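Local coordinates for insecticidal Delta-Endotoxin Cry8Ea1 (Bacillus Thuringiensis, PDB 3EB7), which kills beetle larvae that live underground, probably by binding receptors on midgut cells and forming pores in their membranes, at residues G27-L32 / A150-E155; I111-F116 / N165-R170; V341-S346 / Q406-A411; V365-Y370 / K376-Y381. One frame throughout, in Å; residues are numbered along the deposited sequence.

Contact 1 (G27-L32 / A150-E155); sequences GPIVSL and ASIFGE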
loop_
_atom_site.group_PDB
_atom_site.type_symbol
_atom_site.label_atom_id
_atom_site.label_comp_id
_atom_site.label_asym_id
_atom_site.label_seq_id
_atom_site.Cartn_x
_atom_site.Cartn_y
_atom_site.Cartn_z
ATOM N N GLY A 27 -6.483 19.671 18.052
ATOM C CA GLY A 27 -5.038 19.968 17.974
ATOM C C GLY A 27 -4.311 19.196 16.875
ATOM O O GLY A 27 -3.671 19.809 16.000
ATOM N N PRO A 28 -4.394 17.843 16.920
ATOM C CA PRO A 28 -3.897 16.955 15.856
ATOM C C PRO A 28 -4.419 17.295 14.447
ATOM O O PRO A 28 -3.636 17.257 13.501
ATOM C CB PRO A 28 -4.383 15.583 16.303
ATOM C CG PRO A 28 -4.412 15.700 17.826
ATOM C CD PRO A 28 -4.945 17.074 18.057
ATOM N N ILE A 29 -5.707 17.654 14.329
ATOM C CA ILE A 29 -6.339 17.961 13.059
ATOM C C ILE A 29 -5.787 19.267 12.461
ATOM O O ILE A 29 -5.587 19.370 11.243
ATOM C CB ILE A 29 -7.909 17.906 13.178
ATOM C CG1 ILE A 29 -8.375 16.446 13.267
ATOM C CG2 ILE A 29 -8.660 18.634 12.013
ATOM C CD1 ILE A 29 -9.796 16.310 13.608
ATOM N N VAL A 30 -5.500 20.249 13.315
ATOM C CA VAL A 30 -4.937 21.521 12.843
ATOM C C VAL A 30 -3.508 21.297 12.348
ATOM O O VAL A 30 -3.124 21.764 11.263
ATOM C CB VAL A 30 -5.001 22.596 13.940
ATOM C CG1 VAL A 30 -4.151 23.835 13.576
ATOM C CG2 VAL A 30 -6.448 22.989 14.160
ATOM N N SER A 31 -2.757 20.540 13.138
ATOM C CA SER A 31 -1.418 20.115 12.833
ATOM C C SER A 31 -1.307 19.307 11.512
ATOM O O SER A 31 -0.351 19.469 10.740
ATOM C CB SER A 31 -0.913 19.290 14.035
ATOM O OG SER A 31 0.181 18.447 13.675
ATOM N N LEU A 32 -2.277 18.424 11.287
ATOM C CA LEU A 32 -2.399 17.625 10.080
ATOM C C LEU A 32 -2.624 18.496 8.835
ATOM O O LEU A 32 -1.921 18.342 7.852
ATOM C CB LEU A 32 -3.559 16.626 10.257
ATOM C CG LEU A 32 -4.047 15.805 9.062
ATOM C CD1 LEU A 32 -2.884 15.003 8.409
ATOM C CD2 LEU A 32 -5.157 14.867 9.530
ATOM N N ALA A 150 -16.774 18.237 9.543
ATOM C CA ALA A 150 -18.219 18.397 9.752
ATOM C C ALA A 150 -18.747 17.432 10.800
ATOM O O ALA A 150 -19.583 17.816 11.598
ATOM C CB ALA A 150 -18.985 18.218 8.456
ATOM N N SER A 151 -18.251 16.195 10.812
ATOM C CA SER A 151 -18.637 15.204 11.822
ATOM C C SER A 151 -18.114 15.464 13.223
ATOM O O SER A 151 -18.775 15.165 14.206
ATOM C CB SER A 151 -18.186 13.810 11.396
ATOM O OG SER A 151 -19.154 13.274 10.545
ATOM N N ILE A 152 -16.903 15.967 13.320
ATOM C CA ILE A 152 -16.288 16.232 14.620
ATOM C C ILE A 152 -16.639 17.613 15.190
ATOM O O ILE A 152 -16.748 17.758 16.404
ATOM C CB ILE A 152 -14.758 16.066 14.538
ATOM C CG1 ILE A 152 -14.433 14.662 14.015
ATOM C CG2 ILE A 152 -14.108 16.225 15.908
ATOM C CD1 ILE A 152 -13.104 14.594 13.315
ATOM N N PHE A 153 -16.844 18.606 14.320
ATOM C CA PHE A 153 -16.933 19.991 14.746
ATOM C C PHE A 153 -18.259 20.658 14.395
ATOM O O PHE A 153 -18.534 21.759 14.849
ATOM C CB PHE A 153 -15.798 20.808 14.128
ATOM C CG PHE A 153 -14.411 20.230 14.340
ATOM C CD1 PHE A 153 -13.509 20.160 13.269
ATOM C CD2 PHE A 153 -13.985 19.811 15.608
ATOM C CE1 PHE A 153 -12.223 19.655 13.432
ATOM C CE2 PHE A 153 -12.693 19.296 15.799
ATOM C CZ PHE A 153 -11.814 19.211 14.696
ATOM N N GLY A 154 -19.072 19.996 13.580
ATOM C CA GLY A 154 -20.296 20.584 13.067
ATOM C C GLY A 154 -21.234 21.124 14.121
ATOM O O GLY A 154 -21.677 22.257 14.036
ATOM N N GLU A 155 -21.547 20.311 15.118
ATOM C CA GLU A 155 -22.446 20.735 16.174
ATOM C C GLU A 155 -21.884 21.969 16.903
ATOM O O GLU A 155 -22.592 22.970 17.069
ATOM C CB GLU A 155 -22.741 19.565 17.109
ATOM C CG GLU A 155 -22.756 19.900 18.589
ATOM C CD GLU A 155 -22.288 18.714 19.428
ATOM O OE1 GLU A 155 -21.286 18.859 20.197
ATOM O OE2 GLU A 155 -22.915 17.633 19.285
#
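Ile-29, on the helix 26-40, meets the pair Ile-152 and Phe-153, on the helix 133-153, with the CA atoms of Ile-29 and Ile-152 10.2 Å apart. The two isoleucines reach toward each other tip to tip, with CD1 of Ile-29 lying 3.7 Å from CD1 of Ile-152. Phe-153 comes at Ile-29 from the opposite direction, and the same methyl of Ile-29 lies 3.7 Å from CZ of Phe-153, at an oblique angle to the ring. The other branch, CG2 of Ile-29, sits in the ring plane at the edge, 4.0 Å from Phe-153 CE1, so both branches of one isoleucine hold the far end of the phenyl group. On its own helix, CB of Ile-152 lies over the centre of one ring face, 3.9 Å above the plane. Phe-153 has its CG anti to its own carbonyl carbon (chi1 -52°), which sends the ring out toward the helix 26-40. Trp-92 of the helix 65-93 adds an edge-to-face contact to this ring, and Met-227 packs on Ile-152. No hydrogen bond joins the two segments. The contact thus joins the helices 26-40 and 133-153 by apolar side chains alone, within the N-terminal helical bundle of a three-domain Cry toxin.

Contact 2 (I111-F116 / N165-R170); sequences ILDSLF and NNYYNR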
loop_
_atom_site.group_PDB
_atom_site.type_symbol
_atom_site.label_atom_id
_atom_site.label_comp_id
_atom_site.label_asym_id
_atom_site.label_seq_id
_atom_site.Cartn_x
_atom_site.Cartn_y
_atom_site.Cartn_z
ATOM N N ILE A 111 -17.365 26.937 1.916
ATOM C CA ILE A 111 -16.732 27.365 0.658
ATOM C C ILE A 111 -15.879 26.237 0.082
ATOM O O ILE A 111 -15.899 26.003 -1.120
ATOM C CB ILE A 111 -15.898 28.688 0.819
ATOM C CG1 ILE A 111 -16.838 29.915 0.883
ATOM C CG2 ILE A 111 -14.809 28.810 -0.278
ATOM C CD1 ILE A 111 -16.254 31.112 1.609
ATOM N N LEU A 112 -15.139 25.523 0.926
ATOM C CA LEU A 112 -14.336 24.395 0.424
ATOM C C LEU A 112 -15.211 23.298 -0.140
ATOM O O LEU A 112 -15.005 22.859 -1.266
ATOM C CB LEU A 112 -13.362 23.854 1.470
ATOM C CG LEU A 112 -12.140 24.755 1.607
ATOM C CD1 LEU A 112 -11.386 24.362 2.834
ATOM C CD2 LEU A 112 -11.241 24.722 0.328
ATOM N N ASP A 113 -16.227 22.909 0.617
ATOM C CA ASP A 113 -17.099 21.803 0.224
ATOM C C ASP A 113 -17.738 22.151 -1.123
ATOM O O ASP A 113 -17.756 21.367 -2.072
ATOM C CB ASP A 113 -18.128 21.530 1.336
ATOM C CG ASP A 113 -19.155 20.481 0.946
ATOM O OD1 ASP A 113 -20.361 20.759 1.003
ATOM O OD2 ASP A 113 -18.765 19.374 0.550
ATOM N N SER A 114 -18.201 23.371 -1.226
ATOM C CA SER A 114 -18.823 23.835 -2.457
ATOM C C SER A 114 -17.882 23.782 -3.664
ATOM O O SER A 114 -18.298 23.404 -4.745
ATOM C CB SER A 114 -19.400 25.235 -2.259
ATOM O OG SER A 114 -19.261 25.981 -3.446
ATOM N N LEU A 115 -16.614 24.131 -3.456
ATOM C CA LEU A 115 -15.578 24.101 -4.500
ATOM C C LEU A 115 -15.233 22.654 -4.910
ATOM O O LEU A 115 -15.101 22.318 -6.106
ATOM C CB LEU A 115 -14.330 24.821 -3.959
ATOM C CG LEU A 115 -13.907 26.284 -4.237
ATOM C CD1 LEU A 115 -14.886 27.131 -4.990
ATOM C CD2 LEU A 115 -13.429 26.974 -2.979
ATOM N N PHE A 116 -15.119 21.780 -3.918
ATOM C CA PHE A 116 -14.911 20.371 -4.181
ATOM C C PHE A 116 -16.007 19.820 -5.051
ATOM O O PHE A 116 -15.720 19.222 -6.074
ATOM C CB PHE A 116 -14.768 19.580 -2.888
ATOM C CG PHE A 116 -13.405 19.630 -2.325
ATOM C CD1 PHE A 116 -13.173 20.207 -1.086
ATOM C CD2 PHE A 116 -12.321 19.099 -3.046
ATOM C CE1 PHE A 116 -11.872 20.247 -0.554
ATOM C CE2 PHE A 116 -11.031 19.123 -2.537
ATOM C CZ PHE A 116 -10.792 19.703 -1.294
ATOM N N ASN A 165 -26.153 15.371 9.441
ATOM C CA ASN A 165 -26.519 14.107 8.817
ATOM C C ASN A 165 -26.353 14.113 7.310
ATOM O O ASN A 165 -25.915 13.128 6.750
ATOM C CB ASN A 165 -27.943 13.686 9.202
ATOM C CG ASN A 165 -28.022 13.125 10.628
ATOM O OD1 ASN A 165 -27.039 12.616 11.186
ATOM N ND2 ASN A 165 -29.205 13.234 11.225
ATOM N N ASN A 166 -26.716 15.211 6.656
ATOM C CA ASN A 166 -26.520 15.345 5.216
ATOM C C ASN A 166 -25.035 15.222 4.831
ATOM O O ASN A 166 -24.707 14.533 3.856
ATOM C CB ASN A 166 -27.071 16.679 4.717
ATOM C CG ASN A 166 -28.587 16.716 4.682
ATOM O OD1 ASN A 166 -29.252 15.660 4.706
ATOM N ND2 ASN A 166 -29.153 17.933 4.649
ATOM N N TYR A 167 -24.169 15.894 5.602
ATOM C CA TYR A 167 -22.721 15.858 5.396
ATOM C C TYR A 167 -22.200 14.441 5.590
ATOM O O TYR A 167 -21.395 13.963 4.797
ATOM C CB TYR A 167 -22.000 16.819 6.352
ATOM C CG TYR A 167 -22.047 18.287 5.963
ATOM C CD1 TYR A 167 -21.711 18.693 4.665
ATOM C CD2 TYR A 167 -22.404 19.271 6.896
ATOM C CE1 TYR A 167 -21.755 20.008 4.288
ATOM C CE2 TYR A 167 -22.454 20.629 6.526
ATOM C CZ TYR A 167 -22.112 20.982 5.218
ATOM O OH TYR A 167 -22.115 22.298 4.811
ATOM N N TYR A 168 -22.686 13.772 6.630
ATOM C CA TYR A 168 -22.324 12.394 6.889
ATOM C C TYR A 168 -22.822 11.430 5.796
ATOM O O TYR A 168 -22.087 10.553 5.358
ATOM C CB TYR A 168 -22.793 11.942 8.268
ATOM C CG TYR A 168 -22.336 10.528 8.550
ATOM C CD1 TYR A 168 -23.219 9.443 8.429
ATOM C CD2 TYR A 168 -20.997 10.265 8.873
ATOM C CE1 TYR A 168 -22.795 8.147 8.671
ATOM C CE2 TYR A 168 -20.564 8.993 9.092
ATOM C CZ TYR A 168 -21.474 7.925 8.992
ATOM O OH TYR A 168 -21.029 6.643 9.238
ATOM N N ASN A 169 -24.055 11.607 5.338
ATOM C CA ASN A 169 -24.555 10.782 4.268
ATOM C C ASN A 169 -23.828 11.048 2.971
ATOM O O ASN A 169 -23.597 10.153 2.203
ATOM C CB ASN A 169 -26.090 10.955 4.107
ATOM C CG ASN A 169 -26.871 10.385 5.310
ATOM O OD1 ASN A 169 -26.473 9.386 5.892
ATOM N ND2 ASN A 169 -27.953 11.044 5.697
ATOM N N ARG A 170 -23.466 12.291 2.713
ATOM C CA ARG A 170 -22.687 12.568 1.510
ATOM C C ARG A 170 -21.291 11.953 1.623
ATOM O O ARG A 170 -20.771 11.412 0.655
ATOM C CB ARG A 170 -22.624 14.067 1.240
ATOM C CG ARG A 170 -22.266 14.423 -0.220
ATOM C CD ARG A 170 -23.003 15.718 -0.634
ATOM N NE ARG A 170 -22.859 16.764 0.370
ATOM C CZ ARG A 170 -21.853 17.644 0.373
ATOM N NH1 ARG A 170 -20.913 17.603 -0.575
ATOM N NH2 ARG A 170 -21.790 18.577 1.317
#
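An interhelical salt bridge ties the helix 99-119 to the helix 161-191, joining Asp-113 of the first to Arg-170 of the second. The guanidinium grips the carboxylate end-on with two nitrogens, one to each oxygen: NH2 of Arg-170 lies 2.6 Å from OD1 of Asp-113, and NH1 of Arg-170 lies 3.0 Å from OD2 of Asp-113. Both oxygens are met on their syn sides, yet the groups are not coplanar. Their planes stand 43° apart, and NH2 approaches OD1 from 25° out of the carboxylate plane. The arginine chain is bent at chi2 and chi3, turning the end of its guanidinium to the acid. In the N-terminal helical domain, the part of three-domain Cry toxins thought to insert into membranes, this polar link lies beside apolar packing: Leu-147 of the helix 133-153 touches the Asp-113 side chain. NE2 of His-143, on that same helix, is hydrogen-bonded to Asp-113 OD2, giving this oxygen a second partner besides Arg-170 NH1. OD1 also lies at the edge of the Tyr-167 ring, near its plane and 3.6 Å from CE1. That ring is met edge-to-face by both Phe-109 and Phe-159.

Contact 3 (V341-S346 / Q406-A411); sequences VYKTLS and QPNYEA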
loop_
_atom_site.group_PDB
_atom_site.type_symbol
_atom_site.label_atom_id
_atom_site.label_comp_id
_atom_site.label_asym_id
_atom_site.label_seq_id
_atom_site.Cartn_x
_atom_site.Cartn_y
_atom_site.Cartn_z
ATOM N N VAL A 341 15.182 -4.371 5.893
ATOM C CA VAL A 341 16.038 -3.763 4.897
ATOM C C VAL A 341 15.313 -2.553 4.270
ATOM O O VAL A 341 14.405 -2.710 3.485
ATOM C CB VAL A 341 16.435 -4.771 3.836
ATOM C CG1 VAL A 341 17.281 -4.123 2.775
ATOM C CG2 VAL A 341 17.191 -5.922 4.482
ATOM N N TYR A 342 15.721 -1.346 4.647
ATOM C CA TYR A 342 15.037 -0.134 4.203
ATOM C C TYR A 342 15.595 0.491 2.918
ATOM O O TYR A 342 14.975 1.372 2.346
ATOM C CB TYR A 342 14.955 0.885 5.352
ATOM C CG TYR A 342 16.284 1.266 5.942
ATOM C CD1 TYR A 342 17.038 2.325 5.402
ATOM C CD2 TYR A 342 16.809 0.556 7.027
ATOM C CE1 TYR A 342 18.316 2.655 5.933
ATOM C CE2 TYR A 342 18.065 0.886 7.567
ATOM C CZ TYR A 342 18.801 1.936 7.027
ATOM O OH TYR A 342 20.039 2.234 7.564
ATOM N N LYS A 343 16.755 0.032 2.460
ATOM C CA LYS A 343 17.350 0.579 1.242
ATOM C C LYS A 343 18.274 -0.432 0.633
ATOM O O LYS A 343 19.000 -1.122 1.335
ATOM C CB LYS A 343 18.126 1.866 1.528
ATOM C CG LYS A 343 18.897 2.400 0.303
ATOM C CD LYS A 343 19.215 3.870 0.443
ATOM C CE LYS A 343 20.658 4.147 0.601
ATOM N NZ LYS A 343 21.221 4.776 -0.615
ATOM N N THR A 344 18.206 -0.552 -0.687
ATOM C CA THR A 344 19.112 -1.367 -1.430
ATOM C C THR A 344 19.716 -0.419 -2.433
ATOM O O THR A 344 19.014 0.455 -2.968
ATOM C CB THR A 344 18.406 -2.567 -2.163
ATOM O OG1 THR A 344 17.404 -2.089 -3.082
ATOM C CG2 THR A 344 17.776 -3.537 -1.144
ATOM N N LEU A 345 21.021 -0.574 -2.663
ATOM C CA LEU A 345 21.702 0.152 -3.708
ATOM C C LEU A 345 22.365 -0.914 -4.550
ATOM O O LEU A 345 23.217 -1.623 -4.055
ATOM C CB LEU A 345 22.702 1.125 -3.078
ATOM C CG LEU A 345 23.306 2.271 -3.920
ATOM C CD1 LEU A 345 24.488 1.765 -4.694
ATOM C CD2 LEU A 345 22.355 2.947 -4.897
ATOM N N SER A 346 21.944 -1.076 -5.808
ATOM C CA SER A 346 22.416 -2.197 -6.611
ATOM C C SER A 346 23.155 -1.715 -7.830
ATOM O O SER A 346 22.803 -0.677 -8.406
ATOM C CB SER A 346 21.269 -3.096 -7.076
ATOM O OG SER A 346 20.344 -3.391 -6.034
ATOM N N GLN A 406 14.178 13.421 8.933
ATOM C CA GLN A 406 14.829 12.436 9.789
ATOM C C GLN A 406 15.639 11.488 8.963
ATOM O O GLN A 406 15.453 11.415 7.754
ATOM C CB GLN A 406 13.834 11.652 10.627
ATOM C CG GLN A 406 12.411 11.933 10.301
ATOM C CD GLN A 406 11.574 11.969 11.532
ATOM O OE1 GLN A 406 11.846 11.233 12.492
ATOM N NE2 GLN A 406 10.553 12.830 11.537
ATOM N N PRO A 407 16.585 10.792 9.605
ATOM C CA PRO A 407 17.293 9.801 8.833
ATOM C C PRO A 407 16.338 8.746 8.246
ATOM O O PRO A 407 15.262 8.486 8.794
ATOM C CB PRO A 407 18.281 9.200 9.830
ATOM C CG PRO A 407 17.827 9.628 11.133
ATOM C CD PRO A 407 17.105 10.896 10.977
ATOM N N ASN A 408 16.737 8.210 7.098
ATOM C CA ASN A 408 15.947 7.202 6.413
ATOM C C ASN A 408 15.675 5.951 7.263
ATOM O O ASN A 408 14.613 5.350 7.123
ATOM C CB ASN A 408 16.527 6.884 5.026
ATOM C CG ASN A 408 17.964 6.355 5.056
ATOM O OD1 ASN A 408 18.619 6.267 6.105
ATOM N ND2 ASN A 408 18.446 5.965 3.887
ATOM N N TYR A 409 16.598 5.598 8.170
ATOM C CA TYR A 409 16.396 4.452 9.094
ATOM C C TYR A 409 15.316 4.668 10.164
ATOM O O TYR A 409 14.933 3.700 10.887
ATOM C CB TYR A 409 17.692 3.993 9.747
ATOM C CG TYR A 409 18.390 5.041 10.551
ATOM C CD1 TYR A 409 17.955 5.360 11.828
ATOM C CD2 TYR A 409 19.516 5.706 10.038
ATOM C CE1 TYR A 409 18.618 6.351 12.593
ATOM C CE2 TYR A 409 20.201 6.710 10.793
ATOM C CZ TYR A 409 19.734 7.016 12.058
ATOM O OH TYR A 409 20.358 7.986 12.813
ATOM N N GLU A 410 14.860 5.921 10.298
ATOM C CA GLU A 410 13.659 6.238 11.076
ATOM C C GLU A 410 12.398 6.410 10.223
ATOM O O GLU A 410 11.344 5.976 10.632
ATOM C CB GLU A 410 13.873 7.455 11.992
ATOM C CG GLU A 410 15.085 7.253 12.939
ATOM C CD GLU A 410 15.283 8.373 13.989
ATOM O OE1 GLU A 410 15.543 8.017 15.181
ATOM O OE2 GLU A 410 15.177 9.588 13.641
ATOM N N ALA A 411 12.506 6.974 9.021
ATOM C CA ALA A 411 11.320 7.326 8.243
ATOM C C ALA A 411 11.025 6.454 6.990
ATOM O O ALA A 411 10.160 6.792 6.176
ATOM C CB ALA A 411 11.385 8.777 7.875
HETATM O O HOH W 1 20.968 4.476 6.652
#
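Tyr-342 of the strand 340-352 receives the short helix 408-411 on one face of its ring, within the beta-sheet domain that forms the middle part of three-domain Cry toxins. The tight part is here: CA of Tyr-409 stands 4.0 Å from the centroid of the Tyr-342 ring, only 10° off the normal, a CH-pi contact. CB of Tyr-409 lies over the same ring, 3.6 Å from CZ of Tyr-342. The two tyrosine side chains run side by side and point the same way, but the ring of Tyr-409 leads away from the strand, with Pro-407 CB against one of its faces. Asn-408 packs as closely. Its side chain crosses that of Tyr-342 at about a right angle, with amide and ring planes 70° apart, and OD1 of Asn-408 approaches CE1 of Tyr-342 obliquely at 3.6 Å. In the strand, Tyr-342 and Lys-343 both face Asp-367, a classic beta bulge.

The looser side lies toward Lys-343 and the polar ends. CD of Lys-343 stays 4.1 Å from Asn-408 ND2, a nitrogen hydrogen-bonded to Glu-396. No direct hydrogen bond crosses the contact; a water bridges the polar ends instead, 2.6 Å from OH of Tyr-342 and donating to OD1 of Asn-408 at 3.0 Å.

Contact 4 (V365-Y370 / K376-Y381); sequences VFDAIY and KTTFTY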
loop_
_atom_site.group_PDB
_atom_site.type_symbol
_atom_site.label_atom_id
_atom_site.label_comp_id
_atom_site.label_asym_id
_atom_site.label_seq_id
_atom_site.Cartn_x
_atom_site.Cartn_y
_atom_site.Cartn_z
ATOM N N VAL A 365 24.182 -3.321 -1.981
ATOM C CA VAL A 365 24.272 -2.893 -0.572
ATOM C C VAL A 365 22.858 -2.874 0.067
ATOM O O VAL A 365 21.974 -2.145 -0.408
ATOM C CB VAL A 365 24.938 -1.493 -0.458
ATOM C CG1 VAL A 365 25.072 -1.074 1.000
ATOM C CG2 VAL A 365 26.336 -1.502 -1.138
ATOM N N PHE A 366 22.645 -3.700 1.092
ATOM C CA PHE A 366 21.392 -3.726 1.839
ATOM C C PHE A 366 21.546 -2.965 3.174
ATOM O O PHE A 366 22.271 -3.421 4.085
ATOM C CB PHE A 366 20.946 -5.166 2.170
ATOM C CG PHE A 366 21.020 -6.168 0.999
ATOM C CD1 PHE A 366 22.239 -6.794 0.663
ATOM C CD2 PHE A 366 19.863 -6.530 0.291
ATOM C CE1 PHE A 366 22.320 -7.737 -0.399
ATOM C CE2 PHE A 366 19.911 -7.496 -0.752
ATOM C CZ PHE A 366 21.137 -8.106 -1.092
ATOM N N ASP A 367 20.841 -1.848 3.323
ATOM C CA ASP A 367 20.869 -1.135 4.592
ATOM C C ASP A 367 19.740 -1.652 5.442
ATOM O O ASP A 367 18.598 -1.648 5.011
ATOM C CB ASP A 367 20.736 0.356 4.401
ATOM C CG ASP A 367 21.904 0.962 3.642
ATOM O OD1 ASP A 367 23.065 0.509 3.809
ATOM O OD2 ASP A 367 21.669 1.944 2.910
ATOM N N ALA A 368 20.070 -2.129 6.635
ATOM C CA ALA A 368 19.105 -2.810 7.463
ATOM C C ALA A 368 19.076 -2.274 8.889
ATOM O O ALA A 368 20.094 -1.801 9.434
ATOM C CB ALA A 368 19.384 -4.336 7.469
ATOM N N ILE A 369 17.887 -2.356 9.477
ATOM C CA ILE A 369 17.677 -2.079 10.883
ATOM C C ILE A 369 16.763 -3.143 11.501
ATOM O O ILE A 369 15.890 -3.699 10.845
ATOM C CB ILE A 369 17.089 -0.645 11.096
ATOM C CG1 ILE A 369 17.135 -0.231 12.568
ATOM C CG2 ILE A 369 15.645 -0.523 10.537
ATOM C CD1 ILE A 369 16.842 1.248 12.750
ATOM N N TYR A 370 16.990 -3.412 12.772
ATOM C CA TYR A 370 16.171 -4.279 13.602
ATOM C C TYR A 370 15.124 -3.418 14.309
ATOM O O TYR A 370 15.470 -2.660 15.221
ATOM C CB TYR A 370 17.110 -4.838 14.628
ATOM C CG TYR A 370 16.887 -6.226 14.958
ATOM C CD1 TYR A 370 17.238 -7.247 14.065
ATOM C CD2 TYR A 370 16.333 -6.552 16.188
ATOM C CE1 TYR A 370 17.035 -8.570 14.386
ATOM C CE2 TYR A 370 16.112 -7.893 16.545
ATOM C CZ TYR A 370 16.447 -8.886 15.639
ATOM O OH TYR A 370 16.184 -10.180 16.018
ATOM N N LYS A 376 21.353 -1.130 13.764
ATOM C CA LYS A 376 21.582 -0.957 12.325
ATOM C C LYS A 376 22.821 -1.682 11.827
ATOM O O LYS A 376 23.843 -1.766 12.517
ATOM C CB LYS A 376 21.733 0.527 11.992
ATOM C CG LYS A 376 20.503 1.368 12.295
ATOM C CD LYS A 376 20.744 2.829 11.918
ATOM C CE LYS A 376 21.926 3.407 12.691
ATOM N NZ LYS A 376 21.653 3.489 14.176
ATOM N N THR A 377 22.726 -2.225 10.623
ATOM C CA THR A 377 23.862 -2.869 9.964
ATOM C C THR A 377 23.739 -2.787 8.432
ATOM O O THR A 377 22.659 -2.496 7.898
ATOM C CB THR A 377 24.064 -4.334 10.466
ATOM O OG1 THR A 377 25.432 -4.736 10.247
ATOM C CG2 THR A 377 23.142 -5.301 9.745
ATOM N N THR A 378 24.859 -2.986 7.742
ATOM C CA THR A 378 24.891 -3.106 6.277
ATOM C C THR A 378 25.247 -4.524 5.885
ATOM O O THR A 378 26.092 -5.151 6.510
ATOM C CB THR A 378 25.944 -2.163 5.650
ATOM O OG1 THR A 378 25.779 -0.860 6.202
ATOM C CG2 THR A 378 25.793 -2.037 4.156
ATOM N N PHE A 379 24.600 -5.025 4.840
ATOM C CA PHE A 379 24.985 -6.296 4.224
ATOM C C PHE A 379 25.416 -5.961 2.825
ATOM O O PHE A 379 24.715 -5.267 2.110
ATOM C CB PHE A 379 23.793 -7.269 4.199
ATOM C CG PHE A 379 23.242 -7.587 5.578
ATOM C CD1 PHE A 379 22.046 -7.025 6.012
ATOM C CD2 PHE A 379 23.942 -8.442 6.449
ATOM C CE1 PHE A 379 21.533 -7.318 7.287
ATOM C CE2 PHE A 379 23.460 -8.749 7.722
ATOM C CZ PHE A 379 22.240 -8.192 8.144
ATOM N N THR A 380 26.600 -6.412 2.445
ATOM C CA THR A 380 27.095 -6.145 1.116
ATOM C C THR A 380 27.441 -7.415 0.390
ATOM O O THR A 380 28.237 -8.238 0.866
ATOM C CB THR A 380 28.342 -5.241 1.130
ATOM O OG1 THR A 380 28.100 -4.109 1.979
ATOM C CG2 THR A 380 28.670 -4.806 -0.270
ATOM N N TYR A 381 26.799 -7.529 -0.773
ATOM C CA TYR A 381 27.186 -8.424 -1.826
ATOM C C TYR A 381 28.104 -7.671 -2.831
ATOM O O TYR A 381 27.651 -6.802 -3.576
ATOM C CB TYR A 381 25.910 -8.949 -2.523
ATOM C CG TYR A 381 26.173 -9.794 -3.737
ATOM C CD1 TYR A 381 26.679 -11.110 -3.602
ATOM C CD2 TYR A 381 25.947 -9.292 -5.021
ATOM C CE1 TYR A 381 26.934 -11.913 -4.737
ATOM C CE2 TYR A 381 26.243 -10.066 -6.160
ATOM C CZ TYR A 381 26.700 -11.378 -6.002
ATOM O OH TYR A 381 26.950 -12.161 -7.110
#
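This is the pairing of two antiparallel neighbours in a beta hairpin, strands 357-369 and 376-381, the second of them at the edge of a four-stranded antiparallel sheet in the middle domain of the toxin. The strand segments run at 164° to each other. Two hydrogen-bonded pairs alternate with three non-hydrogen-bonded ones. In the first, Phe-366 N donates to Phe-379 O at 2.8 Å, and Phe-379 N returns a bond to Phe-366 O; Ala-368 and Thr-377 exchange a second reciprocal pair of N-H...O bonds. The C-H of Thr-378 CA adds a weaker contact to Phe-366 O.

Side chains divide between the two faces of the sheet. Phe-366, Ala-368, Thr-377 and Phe-379 share one, where the two phenylalanine side chains cross at about a right angle and CD1 of Phe-366 lies 3.9 Å from CB of Phe-379. The methyl of Ala-368 sits at the edge of the Phe-379 ring, 3.7 Å from CE1. Phe-336 meets both phenyl rings edge-to-face, and Ile-334 of the strand 330-335 touches both, which places this face against a neighbouring sheet.

The other face carries Val-365, Asp-367, Ile-369, Lys-376, Thr-378 and Thr-380. Here Ile-369 and Lys-376 lie side by side, the CG1 and CD1 atoms of the isoleucine against the lysine CG. Thr-378 places CG2 anti to its backbone N, and this methyl packs tightly, 3.4 Å from CG1 of Val-365.

Contacts 1 and 2 belong to the N-terminal helical domain, their centres 15 Å apart. They touch through the helices 133-153 and 161-191, where Ala-150 CB lies 3.9 Å from Tyr-167 CD2. Contacts 3 and 4 form a second group in the middle domain, with centres 9 Å apart. Their strands 340-352 and 357-369 are sheet neighbours, and Lys-343 O is 2.8 Å from Asp-367 N, a probable hydrogen bond. Lys-376 of contact 4 also packs on Tyr-409 of contact 3 as a cation-pi pair. Between the groups there is no touch: contacts 1 and 3 approach to about 12 Å between nearest atoms, whereas the centres of contacts 2 and 4 are 48 Å apart.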